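Local coordinates for mbSHANK1 protein (Monosiga brevicollis, PDB 6X23) that is a PDZ domain of a SHANK-like scaffold that binds a GIRK3 peptide in its groove and may, as in its family, link receptors to adaptor complexes, at residues A[63-68]-A[83-88]; A[46-49]-A[54-57]; A[26-31]-A[79-84]. All coordinates share one frame; numbering follows the deposited sequence.

Contact 1. Residues A[63-68]-A[83-88]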
loop_
_atom_site.group_PDB
_atom_site.type_symbol
_atom_site.label_atom_id
_atom_site.label_comp_id
_atom_site.label_asym_id
_atom_site.label_seq_id
_atom_site.Cartn_x
_atom_site.Cartn_y
_atom_site.Cartn_z
ATOM N N ASP A 63 2.239 -7.405 0.331
ATOM C CA ASP A 63 3.020 -6.269 0.802
ATOM C C ASP A 63 2.244 -5.529 1.879
ATOM O O ASP A 63 1.075 -5.189 1.690
ATOM C CB ASP A 63 3.345 -5.311 -0.346
ATOM C CG ASP A 63 4.437 -5.817 -1.260
ATOM O OD1 ASP A 63 5.246 -6.702 -0.889
ATOM O OD2 ASP A 63 4.499 -5.297 -2.382
ATOM N N ARG A 64 2.898 -5.288 3.004
ATOM C CA ARG A 64 2.297 -4.609 4.143
ATOM C C ARG A 64 2.828 -3.187 4.222
ATOM O O ARG A 64 4.038 -2.970 4.137
ATOM C CB ARG A 64 2.589 -5.357 5.446
ATOM C CG ARG A 64 2.146 -4.599 6.682
ATOM C CD ARG A 64 2.172 -5.499 7.897
ATOM N NE ARG A 64 3.510 -5.976 8.204
ATOM C CZ ARG A 64 4.353 -5.310 8.975
ATOM N NH1 ARG A 64 3.979 -4.149 9.492
ATOM N NH2 ARG A 64 5.558 -5.802 9.226
ATOM N N LEU A 65 1.925 -2.234 4.408
ATOM C CA LEU A 65 2.245 -0.820 4.356
ATOM C C LEU A 65 2.936 -0.385 5.641
ATOM O O LEU A 65 2.394 -0.561 6.736
ATOM C CB LEU A 65 0.963 -0.026 4.141
ATOM C CG LEU A 65 1.165 1.440 3.778
ATOM C CD1 LEU A 65 2.270 1.614 2.725
ATOM C CD2 LEU A 65 -0.134 2.033 3.274
ATOM N N LEU A 66 4.129 0.187 5.514
ATOM C CA LEU A 66 4.850 0.716 6.654
ATOM C C LEU A 66 4.961 2.234 6.627
ATOM O O LEU A 66 4.722 2.891 7.644
ATOM C CB LEU A 66 6.241 0.098 6.707
ATOM C CG LEU A 66 6.450 -1.208 7.479
ATOM C CD1 LEU A 66 5.369 -2.235 7.210
ATOM C CD2 LEU A 66 7.812 -1.784 7.097
ATOM N N GLU A 67 5.346 2.821 5.497
ATOM C CA GLU A 67 5.512 4.266 5.413
ATOM C C GLU A 67 4.829 4.773 4.153
ATOM O O GLU A 67 4.876 4.137 3.098
ATOM C CB GLU A 67 6.987 4.707 5.388
ATOM C CG GLU A 67 7.860 4.261 6.571
ATOM C CD GLU A 67 9.285 4.802 6.473
ATOM O OE1 GLU A 67 9.613 5.461 5.455
ATOM O OE2 GLU A 67 10.089 4.561 7.406
ATOM N N LEU A 68 4.220 5.940 4.277
ATOM C CA LEU A 68 3.574 6.653 3.191
ATOM C C LEU A 68 4.241 8.013 3.123
ATOM O O LEU A 68 4.175 8.777 4.088
ATOM C CB LEU A 68 2.078 6.780 3.469
ATOM C CG LEU A 68 1.206 7.658 2.587
ATOM C CD1 LEU A 68 1.180 7.056 1.219
ATOM C CD2 LEU A 68 -0.176 7.672 3.174
ATOM N N ASP A 83 -7.233 7.875 2.686
ATOM C CA ASP A 83 -7.445 9.276 2.334
ATOM C C ASP A 83 -6.138 9.948 1.950
ATOM O O ASP A 83 -6.080 10.674 0.952
ATOM C CB ASP A 83 -8.111 10.024 3.486
ATOM C CG ASP A 83 -9.604 9.761 3.568
ATOM O OD1 ASP A 83 -10.205 9.260 2.576
ATOM O OD2 ASP A 83 -10.172 10.061 4.641
ATOM N N GLU A 84 -5.077 9.704 2.719
ATOM C CA GLU A 84 -3.787 10.296 2.396
ATOM C C GLU A 84 -3.218 9.704 1.114
ATOM O O GLU A 84 -2.565 10.410 0.328
ATOM C CB GLU A 84 -2.818 10.114 3.565
ATOM C CG GLU A 84 -3.087 11.064 4.735
ATOM C CD GLU A 84 -2.886 12.529 4.364
ATOM O OE1 GLU A 84 -1.784 13.078 4.614
ATOM O OE2 GLU A 84 -3.828 13.139 3.812
ATOM N N ILE A 85 -3.463 8.425 0.866
ATOM C CA ILE A 85 -3.058 7.878 -0.420
ATOM C C ILE A 85 -3.755 8.627 -1.555
ATOM O O ILE A 85 -3.117 9.041 -2.529
ATOM C CB ILE A 85 -3.317 6.365 -0.453
ATOM C CG1 ILE A 85 -2.248 5.677 0.413
ATOM C CG2 ILE A 85 -3.325 5.880 -1.898
ATOM C CD1 ILE A 85 -2.397 4.187 0.574
ATOM N N LYS A 86 -5.057 8.875 -1.418
ATOM C CA LYS A 86 -5.767 9.591 -2.476
ATOM C C LYS A 86 -5.338 11.049 -2.579
ATOM O O LYS A 86 -5.451 11.639 -3.670
ATOM C CB LYS A 86 -7.279 9.507 -2.258
ATOM C CG LYS A 86 -7.801 8.079 -2.311
ATOM C CD LYS A 86 -9.155 7.949 -1.650
ATOM C CE LYS A 86 -10.013 6.980 -2.439
ATOM N NZ LYS A 86 -11.040 6.287 -1.604
ATOM N N ARG A 87 -4.840 11.633 -1.473
ATOM C CA ARG A 87 -4.475 13.038 -1.402
ATOM C C ARG A 87 -3.016 13.281 -1.754
ATOM O O ARG A 87 -2.557 14.445 -1.739
ATOM C CB ARG A 87 -4.787 13.572 -0.015
ATOM C CG ARG A 87 -6.263 13.762 0.176
ATOM C CD ARG A 87 -6.601 14.228 1.587
ATOM N NE ARG A 87 -6.046 15.545 1.857
ATOM C CZ ARG A 87 -6.612 16.669 1.455
ATOM N NH1 ARG A 87 -7.749 16.595 0.777
ATOM N NH2 ARG A 87 -6.052 17.852 1.735
ATOM N N SER A 88 -2.286 12.205 -2.075
ATOM C CA SER A 88 -0.856 12.294 -2.334
ATOM C C SER A 88 -0.564 12.954 -3.665
ATOM O O SER A 88 0.583 13.344 -3.905
ATOM C CB SER A 88 -0.224 10.910 -2.300
ATOM O OG SER A 88 1.178 10.999 -2.370
#

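Contact 2. Residues A[46-49]-A[54-57]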
loop_
_atom_site.group_PDB
_atom_site.type_symbol
_atom_site.label_atom_id
_atom_site.label_comp_id
_atom_site.label_asym_id
_atom_site.label_seq_id
_atom_site.Cartn_x
_atom_site.Cartn_y
_atom_site.Cartn_z
ATOM N N ARG A 46 -3.908 -6.422 -0.767
ATOM C CA ARG A 46 -4.724 -7.665 -0.895
ATOM C C ARG A 46 -4.695 -8.211 -2.311
ATOM O O ARG A 46 -4.878 -9.425 -2.437
ATOM C CB ARG A 46 -6.183 -7.450 -0.496
ATOM C CG ARG A 46 -6.882 -8.711 -0.003
ATOM C CD ARG A 46 -8.093 -8.439 0.876
ATOM N NE ARG A 46 -7.956 -8.785 2.286
ATOM C CZ ARG A 46 -8.069 -10.016 2.781
ATOM N NH1 ARG A 46 -7.942 -10.231 4.077
ATOM N NH2 ARG A 46 -8.307 -11.036 1.983
ATOM N N ASN A 47 -4.493 -7.341 -3.290
ATOM C CA ASN A 47 -4.386 -7.688 -4.732
ATOM C C ASN A 47 -3.934 -6.448 -5.500
ATOM O O ASN A 47 -4.050 -5.375 -4.962
ATOM C CB ASN A 47 -5.664 -8.289 -5.324
ATOM C CG ASN A 47 -6.638 -7.259 -5.841
ATOM O OD1 ASN A 47 -6.472 -6.750 -6.941
ATOM N ND2 ASN A 47 -7.653 -6.960 -5.050
ATOM N N VAL A 48 -3.379 -6.614 -6.705
ATOM C CA VAL A 48 -2.864 -5.439 -7.474
ATOM C C VAL A 48 -3.197 -5.613 -8.960
ATOM O O VAL A 48 -3.014 -6.734 -9.476
ATOM C CB VAL A 48 -1.347 -5.262 -7.251
ATOM C CG1 VAL A 48 -0.692 -4.412 -8.329
ATOM C CG2 VAL A 48 -1.036 -4.707 -5.869
ATOM N N ASP A 49 -3.667 -4.544 -9.617
ATOM C CA ASP A 49 -3.994 -4.623 -11.038
ATOM C C ASP A 49 -2.744 -4.948 -11.842
ATOM O O ASP A 49 -1.841 -4.102 -11.912
ATOM C CB ASP A 49 -4.575 -3.307 -11.527
ATOM C CG ASP A 49 -5.843 -2.965 -10.838
ATOM O OD1 ASP A 49 -6.433 -3.892 -10.251
ATOM O OD2 ASP A 49 -6.236 -1.780 -10.861
ATOM N N ALA A 54 0.694 0.385 -9.840
ATOM C CA ALA A 54 1.354 -0.247 -8.696
ATOM C C ALA A 54 2.108 -1.490 -9.130
ATOM O O ALA A 54 3.287 -1.660 -8.791
ATOM C CB ALA A 54 0.351 -0.596 -7.596
ATOM N N ALA A 55 1.445 -2.375 -9.885
ATOM C CA ALA A 55 2.124 -3.554 -10.412
ATOM C C ALA A 55 3.371 -3.152 -11.167
ATOM O O ALA A 55 4.423 -3.793 -11.026
ATOM C CB ALA A 55 1.200 -4.356 -11.330
ATOM N N ARG A 56 3.279 -2.077 -11.959
ATOM C CA ARG A 56 4.431 -1.610 -12.726
ATOM C C ARG A 56 5.561 -1.159 -11.813
ATOM O O ARG A 56 6.735 -1.299 -12.165
ATOM C CB ARG A 56 4.033 -0.484 -13.685
ATOM C CG ARG A 56 5.092 -0.243 -14.758
ATOM C CD ARG A 56 4.771 0.890 -15.743
ATOM N NE ARG A 56 4.536 0.346 -17.087
ATOM C CZ ARG A 56 5.396 0.423 -18.103
ATOM N NH1 ARG A 56 6.561 1.039 -17.937
ATOM N NH2 ARG A 56 5.092 -0.121 -19.283
ATOM N N ALA A 57 5.240 -0.621 -10.640
ATOM C CA ALA A 57 6.294 -0.251 -9.715
ATOM C C ALA A 57 6.700 -1.396 -8.807
ATOM O O ALA A 57 7.636 -1.247 -8.014
ATOM C CB ALA A 57 5.865 0.947 -8.886
HETATM O O HOH W 1 -1.549 -2.021 -10.490
#

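Contact 3. Residues A[26-31]-A[79-84]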
loop_
_atom_site.group_PDB
_atom_site.type_symbol
_atom_site.label_atom_id
_atom_site.label_comp_id
_atom_site.label_asym_id
_atom_site.label_seq_id
_atom_site.Cartn_x
_atom_site.Cartn_y
_atom_site.Cartn_z
ATOM N N PHE A 26 -4.518 -0.860 -6.871
ATOM C CA PHE A 26 -4.483 -1.958 -5.891
ATOM C C PHE A 26 -5.545 -1.716 -4.835
ATOM O O PHE A 26 -6.071 -0.620 -4.738
ATOM C CB PHE A 26 -3.100 -2.115 -5.269
ATOM C CG PHE A 26 -2.652 -1.004 -4.364
ATOM C CD1 PHE A 26 -2.054 0.126 -4.868
ATOM C CD2 PHE A 26 -2.804 -1.096 -3.002
ATOM C CE1 PHE A 26 -1.621 1.133 -4.026
ATOM C CE2 PHE A 26 -2.371 -0.087 -2.165
ATOM C CZ PHE A 26 -1.779 1.029 -2.675
ATOM N N ARG A 27 -5.884 -2.769 -4.085
ATOM C CA ARG A 27 -6.908 -2.675 -3.010
ATOM C C ARG A 27 -6.202 -2.808 -1.657
ATOM O O ARG A 27 -5.589 -3.867 -1.415
ATOM C CB ARG A 27 -7.972 -3.763 -3.189
ATOM C CG ARG A 27 -8.796 -3.625 -4.460
ATOM C CD ARG A 27 -9.336 -4.958 -4.944
ATOM N NE ARG A 27 -9.842 -4.894 -6.308
ATOM C CZ ARG A 27 -10.589 -3.906 -6.787
ATOM N NH1 ARG A 27 -11.001 -3.938 -8.043
ATOM N NH2 ARG A 27 -10.920 -2.890 -6.012
ATOM N N LEU A 28 -6.289 -1.775 -0.814
ATOM C CA LEU A 28 -5.628 -1.817 0.465
ATOM C C LEU A 28 -6.601 -2.414 1.471
ATOM O O LEU A 28 -7.815 -2.334 1.312
ATOM C CB LEU A 28 -5.206 -0.415 0.860
ATOM C CG LEU A 28 -4.197 -0.381 1.975
ATOM C CD1 LEU A 28 -2.871 -0.962 1.478
ATOM C CD2 LEU A 28 -4.091 1.055 2.424
ATOM N N SER A 29 -6.077 -3.049 2.493
ATOM C CA SER A 29 -6.955 -3.811 3.359
ATOM C C SER A 29 -6.316 -3.902 4.729
ATOM O O SER A 29 -5.110 -4.140 4.830
ATOM C CB SER A 29 -7.185 -5.208 2.795
ATOM O OG SER A 29 -7.922 -5.999 3.703
ATOM N N GLY A 30 -7.104 -3.706 5.771
ATOM C CA GLY A 30 -6.514 -3.930 7.074
ATOM C C GLY A 30 -7.320 -3.270 8.169
ATOM O O GLY A 30 -8.523 -3.050 8.026
ATOM N N ALA A 31 -6.602 -2.958 9.245
ATOM C CA ALA A 31 -7.183 -2.500 10.504
ATOM C C ALA A 31 -8.057 -1.268 10.315
ATOM O O ALA A 31 -7.573 -0.214 9.884
ATOM C CB ALA A 31 -6.062 -2.196 11.501
ATOM N N ARG A 79 -8.909 4.373 7.087
ATOM C CA ARG A 79 -9.399 5.465 6.255
ATOM C C ARG A 79 -8.413 6.617 6.215
ATOM O O ARG A 79 -8.304 7.303 5.190
ATOM C CB ARG A 79 -10.770 5.956 6.722
ATOM C CG ARG A 79 -11.356 6.973 5.728
ATOM C CD ARG A 79 -12.113 6.226 4.592
ATOM N NE ARG A 79 -12.089 6.949 3.320
ATOM C CZ ARG A 79 -11.954 6.372 2.118
ATOM N NH1 ARG A 79 -11.837 5.041 2.005
ATOM N NH2 ARG A 79 -11.938 7.130 1.015
ATOM N N LYS A 80 -7.684 6.844 7.307
ATOM C CA LYS A 80 -6.666 7.886 7.270
ATOM C C LYS A 80 -5.594 7.538 6.255
ATOM O O LYS A 80 -5.172 8.396 5.479
ATOM C CB LYS A 80 -6.054 8.104 8.649
ATOM C CG LYS A 80 -5.144 9.335 8.733
ATOM C CD LYS A 80 -4.861 9.692 10.202
ATOM C CE LYS A 80 -3.540 10.427 10.426
ATOM N NZ LYS A 80 -3.542 11.841 9.920
ATOM N N VAL A 81 -5.180 6.271 6.219
ATOM C CA VAL A 81 -4.195 5.827 5.236
ATOM C C VAL A 81 -4.736 6.004 3.820
ATOM O O VAL A 81 -4.083 6.606 2.956
ATOM C CB VAL A 81 -3.795 4.369 5.508
ATOM C CG1 VAL A 81 -3.142 3.762 4.276
ATOM C CG2 VAL A 81 -2.859 4.294 6.713
ATOM N N VAL A 82 -5.946 5.496 3.566
ATOM C CA VAL A 82 -6.533 5.579 2.229
ATOM C C VAL A 82 -6.689 7.034 1.795
ATOM O O VAL A 82 -6.317 7.414 0.670
ATOM C CB VAL A 82 -7.869 4.816 2.189
ATOM C CG1 VAL A 82 -8.692 5.225 0.989
ATOM C CG2 VAL A 82 -7.589 3.337 2.110
ATOM N N ASP A 83 -7.233 7.875 2.686
ATOM C CA ASP A 83 -7.445 9.276 2.334
ATOM C C ASP A 83 -6.138 9.948 1.950
ATOM O O ASP A 83 -6.080 10.674 0.952
ATOM C CB ASP A 83 -8.111 10.024 3.486
ATOM C CG ASP A 83 -9.604 9.761 3.568
ATOM O OD1 ASP A 83 -10.205 9.260 2.576
ATOM O OD2 ASP A 83 -10.172 10.061 4.641
ATOM N N GLU A 84 -5.077 9.704 2.719
ATOM C CA GLU A 84 -3.787 10.296 2.396
ATOM C C GLU A 84 -3.218 9.704 1.114
ATOM O O GLU A 84 -2.565 10.410 0.328
ATOM C CB GLU A 84 -2.818 10.114 3.565
ATOM C CG GLU A 84 -3.087 11.064 4.735
ATOM C CD GLU A 84 -2.886 12.529 4.364
ATOM O OE1 GLU A 84 -1.784 13.078 4.614
ATOM O OE2 GLU A 84 -3.828 13.139 3.812
#

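Contact 1. Residues A[63-68]-A[83-88]
Leu68 and Ile85 carry most of this contact, their side chains crossing obliquely in the gap between strand 64-68 and helix 78-87. Leu68 holds CG anti to its backbone nitrogen (chi1 171°), which directs both methyls at the helix. Leu68 CD1 lies 3.8 Å from Ile85 CG1. The other methyl, Leu68 CD2, serves both helical residues: it sits 3.6 Å from Glu84 CB and 4.0 Å from Ile85 CG1. Leu68 and Glu84 meet at about a right angle, and beyond CB the bent Glu84 chain leads its carboxylate away from the strand. Ile85 sends CG1 beside its own nitrogen and runs on extended, so that CD1 reaches Leu65. That pair meets tip to tip, Leu65 CD2 to Ile85 CD1 at 4.1 Å. No hydrogen bond joins the two segments, whose short axes pass 10.7 Å apart at 44°, a spacing filled by these branched side chains. Phe94 of strand 91-99 packs against both leucines, Phe24 lies against Ile85, and an apolar side chain of the bound peptide also rests on Ile85. This is the PDZ arrangement in which the long helix packs on the core sheet and lends an isoleucine to the apolar pocket of the binding groove.

Contact 2. Residues A[46-49]-A[54-57]
Val48 meets Ala55 through a single methyl, CG1, which reaches across from the end of strand 44-48 to the short helix 53-57. With chi1 at 161°, CG1 stands anti to the backbone nitrogen of Val48 and projects at the helix, while CG2 is left beside that nitrogen. Val48 CG1 comes within 3.5 Å of Ala55 CB, is as near as 3.3 Å to Ala55 N, and also touches Ala54 CB at 4.0 Å. The two alanines have no torsion to adjust: each offers one fixed methyl, and these small groups let the valine come right up to the helical backbone. Just past the strand, the carbonyl of Asp49 takes over, its O lying only 3.1 Å from Ala55 CB. A water spans the polar gap: it accepts from Ala55 N at 3.1 Å and donates to Asp49 O, a bond whose 2.5 Å length is short and should be read with caution. No direct hydrogen bond crosses. Around this small junction, Val48 and Ala54 both pack on Phe26 of the paired strand 26-29 and on Leu59, and Ile17 of strand 10-18 touches Ala54 and Ala57, so that helix 53-57 touches residues of both sheets.

Contact 3. Residues A[26-31]-A[79-84]
Strand 26-29 and helix 78-87 face each other without backbone contact, coming closest at Leu28 and Val82, whose CA atoms are 7.7 Å apart. One leucine branch bridges that distance. Leu28 places CG anti to its backbone nitrogen (chi1 -164°), and from there CD2 runs at the helix and touches one methyl of each of two consecutive valines. Against Val81 it is tight: Leu28 CD2 stands 3.4 Å from Val81 CG1, closer than carbon atoms usually pack, and the two side chains cross at about a right angle. Against Val82 the fit is easier, with Leu28 CD2 and Val82 CG2 at 4.2 Å and the side chains sliding past each other in opposite directions. Val82 meets Leu28 CD2 with the methyl that lies beside its own nitrogen, whereas Val81 uses the one anti to it (chi1 162°). The second branch of Leu28 stays with its own strand: CD1 lies in the plane of the Phe26 ring, at its edge, 3.8 Å from CE2. Away from Leu28, Arg79 and Asp83, one turn apart, form a salt bridge, Arg79 NE to Asp83 OD1 at 3.1 Å. All three touching residues are buried, and no hydrogen bond crosses the contact.

The bound peptide lies along this seam. It adds an antiparallel strand to Arg27, Leu28 and Ser29, one of its apolar side chains packs on Phe26, and Arg79 and Val82 each pack against a polar peptide side chain. Strand 26-29 pairs with strand 44-48 on its other edge. A strand and a helix flanking a groove into which a ligand strand is added is the hallmark of peptide recognition by PDZ domains, and Leu28 with its two valines joins the strand and helix that flank that groove.

Overall arrangement
Along the chain, contact 3 opens first on strand 26-29, contact 2 is completed between strand 44-48 and helix 53-57, and contact 1 then opens on strand 64-68; contacts 1 and 3 both end on helix 78-87. These two lie with centres about 7 Å apart, share Asp83 and Glu84, and merge into one apolar layer in which Leu65 meets Val81 and Ile85 meets Leu28. Contact 2 is about 14 Å between centres from each, joined to contact 3 through the pairing of strands 26-29 and 44-48. Contacts 1 and 3 fix helix 78-87 against the core strand and the peptide-pairing strand, while contact 2 ties that strand's partner to helix 53-57.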